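Local coordinates for telomere length regulator taz1 (Schizosaccharomyces pombe, PDB 4ZMI), which binds double-stranded telomeric DNA and regulates telomere length, this chain being its all-helical TRF-family domain, at residues 52-55 with 56-60; 212-215 with 216-219. All blocks are in the same frame, centred on the assembly; numbering follows the deposited sequence.

Interaction 1: 52-55 with 56-60; sequences KETV and KDLYE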
ATOM      1  N   LYS A  52      16.179  15.734   6.807  1.00 91.07           N
ATOM      2  CA  LYS A  52      16.655  14.458   7.306  1.00 88.18           C
ATOM      3  C   LYS A  52      15.951  14.140   8.605  1.00100.14           C
ATOM      4  O   LYS A  52      15.483  13.022   8.813  1.00104.12           O
ATOM      5  CB  LYS A  52      18.169  14.463   7.489  1.00 94.73           C
ATOM      6  CG  LYS A  52      18.927  14.625   6.187  1.00100.78           C
ATOM      7  CD  LYS A  52      20.369  14.147   6.272  1.00106.06           C
ATOM      8  CE  LYS A  52      20.964  14.032   4.869  1.00108.80           C
ATOM      9  NZ  LYS A  52      22.380  13.578   4.847  1.00109.84           N
ATOM     10  N   GLU A  53      15.843  15.144   9.462  1.00106.99           N
ATOM     11  CA  GLU A  53      15.241  14.955  10.774  1.00109.77           C
ATOM     12  C   GLU A  53      13.760  14.623  10.664  1.00100.36           C
ATOM     13  O   GLU A  53      13.251  13.781  11.409  1.00 98.56           O
ATOM     14  CB  GLU A  53      15.487  16.175  11.675  1.00116.37           C
ATOM     15  CG  GLU A  53      16.945  16.315  12.107  1.00118.87           C
ATOM     16  CD  GLU A  53      17.251  17.647  12.757  1.00126.21           C
ATOM     17  OE1 GLU A  53      16.531  18.630  12.478  1.00129.46           O
ATOM     18  OE2 GLU A  53      18.220  17.711  13.545  1.00130.89           O
ATOM     19  N   THR A  54      13.073  15.269   9.727  1.00 90.30           N
ATOM     20  CA  THR A  54      11.690  14.911   9.468  1.00 95.02           C
ATOM     21  C   THR A  54      11.639  13.468   8.971  1.00 94.64           C
ATOM     22  O   THR A  54      10.839  12.672   9.452  1.00 92.10           O
ATOM     23  CB  THR A  54      11.036  15.824   8.433  1.00 99.45           C
ATOM     24  OG1 THR A  54      11.092  17.182   8.885  1.00110.50           O
ATOM     25  CG2 THR A  54       9.582  15.414   8.213  1.00 99.20           C
ATOM     26  N   VAL A  55      12.514  13.138   8.023  1.00 91.96           N
ATOM     27  CA  VAL A  55      12.613  11.782   7.500  1.00 86.13           C
ATOM     28  C   VAL A  55      12.946  10.777   8.598  1.00 90.47           C
ATOM     29  O   VAL A  55      12.303   9.732   8.695  1.00 87.75           O
ATOM     30  CB  VAL A  55      13.670  11.668   6.390  1.00 78.53           C
ATOM     31  CG1 VAL A  55      14.074  10.219   6.190  1.00 80.51           C
ATOM     32  CG2 VAL A  55      13.137  12.249   5.084  1.00 72.86           C
ATOM     33  N   LYS A  56      13.945  11.094   9.419  1.00 87.97           N
ATOM     34  CA  LYS A  56      14.389  10.172  10.450  1.00 85.58           C
ATOM     35  C   LYS A  56      13.238   9.897  11.383  1.00 84.38           C
ATOM     36  O   LYS A  56      12.992   8.754  11.767  1.00 76.35           O
ATOM     37  CB  LYS A  56      15.560  10.741  11.241  1.00 97.09           C
ATOM     38  CG  LYS A  56      16.197   9.721  12.181  1.00103.18           C
ATOM     39  CD  LYS A  56      17.562  10.185  12.664  1.00108.29           C
ATOM     40  CE  LYS A  56      18.429   9.007  13.100  1.00110.29           C
ATOM     41  NZ  LYS A  56      17.830   8.265  14.243  1.00110.63           N
ATOM     42  N   ASP A  57      12.523  10.954  11.735  1.00 87.00           N
ATOM     43  CA  ASP A  57      11.347  10.801  12.566  1.00 92.41           C
ATOM     44  C   ASP A  57      10.279   9.966  11.862  1.00 90.72           C
ATOM     45  O   ASP A  57       9.636   9.124  12.476  1.00 91.33           O
ATOM     46  CB  ASP A  57      10.788  12.158  12.973  1.00 95.88           C
ATOM     47  CG  ASP A  57       9.510  12.036  13.761  1.00 96.69           C
ATOM     48  OD1 ASP A  57       8.452  12.456  13.247  1.00 94.73           O
ATOM     49  OD2 ASP A  57       9.560  11.494  14.886  1.00100.73           O
ATOM     50  N   LEU A  58      10.092  10.200  10.571  1.00 92.51           N
ATOM     51  CA  LEU A  58       9.132   9.421   9.798  1.00 85.91           C
ATOM     52  C   LEU A  58       9.426   7.920   9.894  1.00 77.78           C
ATOM     53  O   LEU A  58       8.533   7.135  10.212  1.00 65.63           O
ATOM     54  CB  LEU A  58       9.091   9.883   8.336  1.00 81.87           C
ATOM     55  CG  LEU A  58       8.287  11.153   8.036  1.00 82.61           C
ATOM     56  CD1 LEU A  58       8.471  11.571   6.590  1.00 79.98           C
ATOM     57  CD2 LEU A  58       6.804  10.954   8.346  1.00 87.98           C
ATOM     58  N   TYR A  59      10.677   7.532   9.647  1.00 76.72           N
ATOM     59  CA  TYR A  59      11.063   6.124   9.715  1.00 78.15           C
ATOM     60  C   TYR A  59      11.020   5.545  11.135  1.00 88.26           C
ATOM     61  O   TYR A  59      10.704   4.361  11.300  1.00 91.06           O
ATOM     62  CB  TYR A  59      12.431   5.884   9.057  1.00 82.97           C
ATOM     63  CG  TYR A  59      12.400   5.911   7.536  1.00 98.03           C
ATOM     64  CD1 TYR A  59      12.139   7.092   6.846  1.00106.26           C
ATOM     65  CD2 TYR A  59      12.635   4.757   6.784  1.00105.53           C
ATOM     66  CE1 TYR A  59      12.107   7.129   5.454  1.00106.76           C
ATOM     67  CE2 TYR A  59      12.604   4.787   5.382  1.00104.89           C
ATOM     68  CZ  TYR A  59      12.338   5.981   4.728  1.00104.49           C
ATOM     69  OH  TYR A  59      12.304   6.043   3.346  1.00100.88           O
ATOM     70  N   GLU A  60      11.317   6.354  12.157  1.00 84.90           N
ATOM     71  CA  GLU A  60      11.250   5.842  13.533  1.00 87.16           C
ATOM     72  C   GLU A  60       9.811   5.537  13.947  1.00 75.34           C
ATOM     73  O   GLU A  60       9.544   4.508  14.570  1.00 68.12           O
ATOM     74  CB  GLU A  60      11.930   6.774  14.557  1.00 91.33           C
ATOM     75  CG  GLU A  60      11.103   7.996  14.952  1.00101.34           C
ATOM     76  CD  GLU A  60      11.673   8.743  16.134  1.00108.65           C
ATOM     77  OE1 GLU A  60      12.034   8.076  17.126  1.00114.67           O
ATOM     78  OE2 GLU A  60      11.754   9.991  16.072  1.00106.99           O
TER

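Interaction 2: 212-215 with 216-219; sequences ASFP and AFVN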
ATOM      1  N   ALA A 212       5.102   7.524 -15.392  1.00 61.60           N
ATOM      2  CA  ALA A 212       4.573   8.854 -15.096  1.00 63.04           C
ATOM      3  C   ALA A 212       5.576   9.695 -14.333  1.00 68.17           C
ATOM      4  O   ALA A 212       6.514   9.169 -13.740  1.00 70.78           O
ATOM      5  CB  ALA A 212       3.277   8.781 -14.358  1.00 51.26           C
ATOM      6  N   SER A 213       5.387  11.007 -14.376  1.00 69.03           N
ATOM      7  CA  SER A 213       6.208  11.904 -13.595  1.00 72.13           C
ATOM      8  C   SER A 213       5.910  11.667 -12.121  1.00 75.33           C
ATOM      9  O   SER A 213       4.773  11.342 -11.747  1.00 71.53           O
ATOM     10  CB  SER A 213       5.867  13.340 -13.931  1.00 75.95           C
ATOM     11  OG  SER A 213       4.482  13.542 -13.742  1.00 81.88           O
ATOM     12  N   PHE A 214       6.937  11.836 -11.294  1.00 80.36           N
ATOM     13  CA  PHE A 214       6.805  11.643  -9.860  1.00 74.93           C
ATOM     14  C   PHE A 214       5.699  12.486  -9.215  1.00 76.67           C
ATOM     15  O   PHE A 214       4.873  11.946  -8.487  1.00 75.88           O
ATOM     16  CB  PHE A 214       8.145  11.820  -9.136  1.00 69.83           C
ATOM     17  CG  PHE A 214       8.135  11.269  -7.735  1.00 71.33           C
ATOM     18  CD1 PHE A 214       8.035   9.908  -7.521  1.00 70.44           C
ATOM     19  CD2 PHE A 214       8.193  12.106  -6.641  1.00 72.33           C
ATOM     20  CE1 PHE A 214       8.009   9.388  -6.244  1.00 72.78           C
ATOM     21  CE2 PHE A 214       8.179  11.592  -5.363  1.00 73.59           C
ATOM     22  CZ  PHE A 214       8.087  10.230  -5.165  1.00 73.89           C
ATOM     23  N   PRO A 215       5.663  13.806  -9.479  1.00 80.43           N
ATOM     24  CA  PRO A 215       4.619  14.598  -8.819  1.00 82.22           C
ATOM     25  C   PRO A 215       3.228  14.159  -9.239  1.00 80.66           C
ATOM     26  O   PRO A 215       2.250  14.389  -8.527  1.00 80.58           O
ATOM     27  CB  PRO A 215       4.881  16.006  -9.339  1.00 78.83           C
ATOM     28  CG  PRO A 215       5.593  15.794 -10.617  1.00 82.86           C
ATOM     29  CD  PRO A 215       6.502  14.655 -10.335  1.00 86.09           C
ATOM     30  N   ALA A 216       3.142  13.537 -10.402  1.00 72.21           N
ATOM     31  CA  ALA A 216       1.870  13.028 -10.858  1.00 76.14           C
ATOM     32  C   ALA A 216       1.613  11.679 -10.197  1.00 79.15           C
ATOM     33  O   ALA A 216       0.481  11.352  -9.833  1.00 78.50           O
ATOM     34  CB  ALA A 216       1.856  12.904 -12.371  1.00 66.57           C
ATOM     35  N   PHE A 217       2.675  10.892 -10.060  1.00 76.01           N
ATOM     36  CA  PHE A 217       2.592   9.626  -9.346  1.00 61.96           C
ATOM     37  C   PHE A 217       2.109   9.902  -7.933  1.00 63.90           C
ATOM     38  O   PHE A 217       1.098   9.347  -7.484  1.00 61.05           O
ATOM     39  CB  PHE A 217       3.954   8.937  -9.342  1.00 54.04           C
ATOM     40  CG  PHE A 217       3.994   7.667  -8.532  1.00 59.54           C
ATOM     41  CD1 PHE A 217       3.041   6.687  -8.715  1.00 56.07           C
ATOM     42  CD2 PHE A 217       5.002   7.443  -7.606  1.00 54.40           C
ATOM     43  CE1 PHE A 217       3.079   5.515  -7.975  1.00 55.30           C
ATOM     44  CE2 PHE A 217       5.040   6.263  -6.874  1.00 53.75           C
ATOM     45  CZ  PHE A 217       4.078   5.305  -7.067  1.00 54.77           C
ATOM     46  N   VAL A 218       2.811  10.804  -7.257  1.00 61.83           N
ATOM     47  CA  VAL A 218       2.499  11.145  -5.881  1.00 63.56           C
ATOM     48  C   VAL A 218       1.063  11.599  -5.755  1.00 70.38           C
ATOM     49  O   VAL A 218       0.313  11.096  -4.920  1.00 71.74           O
ATOM     50  CB  VAL A 218       3.422  12.231  -5.345  1.00 67.64           C
ATOM     51  CG1 VAL A 218       2.953  12.709  -3.981  1.00 68.92           C
ATOM     52  CG2 VAL A 218       4.844  11.707  -5.265  1.00 62.33           C
ATOM     53  N   ASN A 219       0.662  12.529  -6.606  1.00 70.76           N
ATOM     54  CA  ASN A 219      -0.717  12.990  -6.562  1.00 71.06           C
ATOM     55  C   ASN A 219      -1.728  11.870  -6.810  1.00 64.63           C
ATOM     56  O   ASN A 219      -2.783  11.838  -6.191  1.00 70.88           O
ATOM     57  CB  ASN A 219      -0.943  14.207  -7.473  1.00 77.61           C
ATOM     58  CG  ASN A 219      -0.572  15.521  -6.784  1.00 93.38           C
ATOM     59  OD1 ASN A 219      -0.834  15.709  -5.587  1.00 93.70           O
ATOM     60  ND2 ASN A 219       0.051  16.431  -7.534  1.00 99.01           N
TER

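Interaction 1: 52-55 with 56-60
Helical phi/psi angles throughout and an i to i+4 pattern of backbone bonds, from the N-H groups of K56, D57, L58 and Y59 to the carbonyls of K52, E53, T54 and V55, mark this stretch as alpha-helix; the bond from Y59 N to V55 O, 2.9 Å long with an N-H...O angle of 165°, is the straightest of the four. On the same helical flank the side chains of V55 and Y59 run alongside each other and point the same way. One branch of the valine makes the touch: V55 CG1 lies 3.7 Å from Y59 CD1 and equally close to Y59 CE1, the methyl meeting the CD1-CE1 bond of the ring. CG1 owes this place to a chi1 of 161°, which sets it anti to the backbone N of V55. The ring also turns an edge to the backbone, with V55 O near its plane and 3.2 Å from Y59 CD1. These turns open helix 52-68 of the TRF-family helical domain, whose other flank packs on the long helix 5-35. There T54 leans on M28, and L58, the buried member of the group, meets K25 and V29. T54 and L58 also approach each other, T54 CG2 standing 4.3 Å from L58 CD1, while L58 CG sits 3.3 Å from T54 O. Polar ends on this flank find partners outside the stretch: T54 OG1 is hydrogen-bonded to L50 O, one turn back, and D57 OD1 forms a salt bridge with K25 NZ, a charged link to helix 5-35.

Interaction 2: 212-215 with 216-219
The ring of F214 carries the methyl V218 CG2 on one face, 3.6 Å from the ring centroid and 22° off the normal, a CH-pi contact displaced toward the rim on the CE2 side, where F214 CE2 and V218 CG2 are 3.3 Å apart. The ring of F217 meets F214 differently: F214 CD1 and CE1 lie at the edge of the F217 ring, near its plane, with F214 CE1 3.8 Å from F217 CD2. Both phenylalanines hold CG anti to the backbone N, F214 at a chi1 of -164°, which swings its ring over the following turn and within reach of V218. Replacing F214 by an alanine would probably leave V218 CG2 without its aromatic face and open a gap between this turn and P43 and F46 of helix 43-50, which the ring also touches. The F217 ring meets that of H117 and packs on E147, L148 and R151 of helix 137-154, where F214 also touches R151; V218 and P215 lean on F33 of helix 5-35. In the backbone, V218 N bonds to F214 O at 2.7 Å with a nearly straight N-H...O angle of 177°. S213 O takes two N-H groups, a 2.7 Å bond from F217 N and a weak one from A216 N. N219 N bonds to P215 O at 3.1 Å. P215 is the second residue of the helix, a first-turn position where a proline's missing N-H costs no i to i+4 bond. With S213 at the N-cap, the arrangement is the first turn of helix 214-229, the last helix of this TRF-family domain, its phenylalanines set against helices 43-50 and 137-154, and P215 and V218 against helix 5-35.

From the N terminus the chain runs first through helix 5-35 and then helix 43-50 before entering interaction 1, at the start of helix 52-68. Interaction 2 comes much later, where a loop leads into the final helix, 214-229. Each joins neighbouring segments, with contacts three to four residues apart, at the start of one helix, so neither closes a long loop; the two follow in series, without nesting or crossing. The centres of interactions 1 and 2 lie about 22 Å apart, and the two do not touch. Helix 5-35 is the element common to both, packing against the two helix starts with its C-terminal half. Interaction 2 additionally ties in helices 43-50 and 137-154.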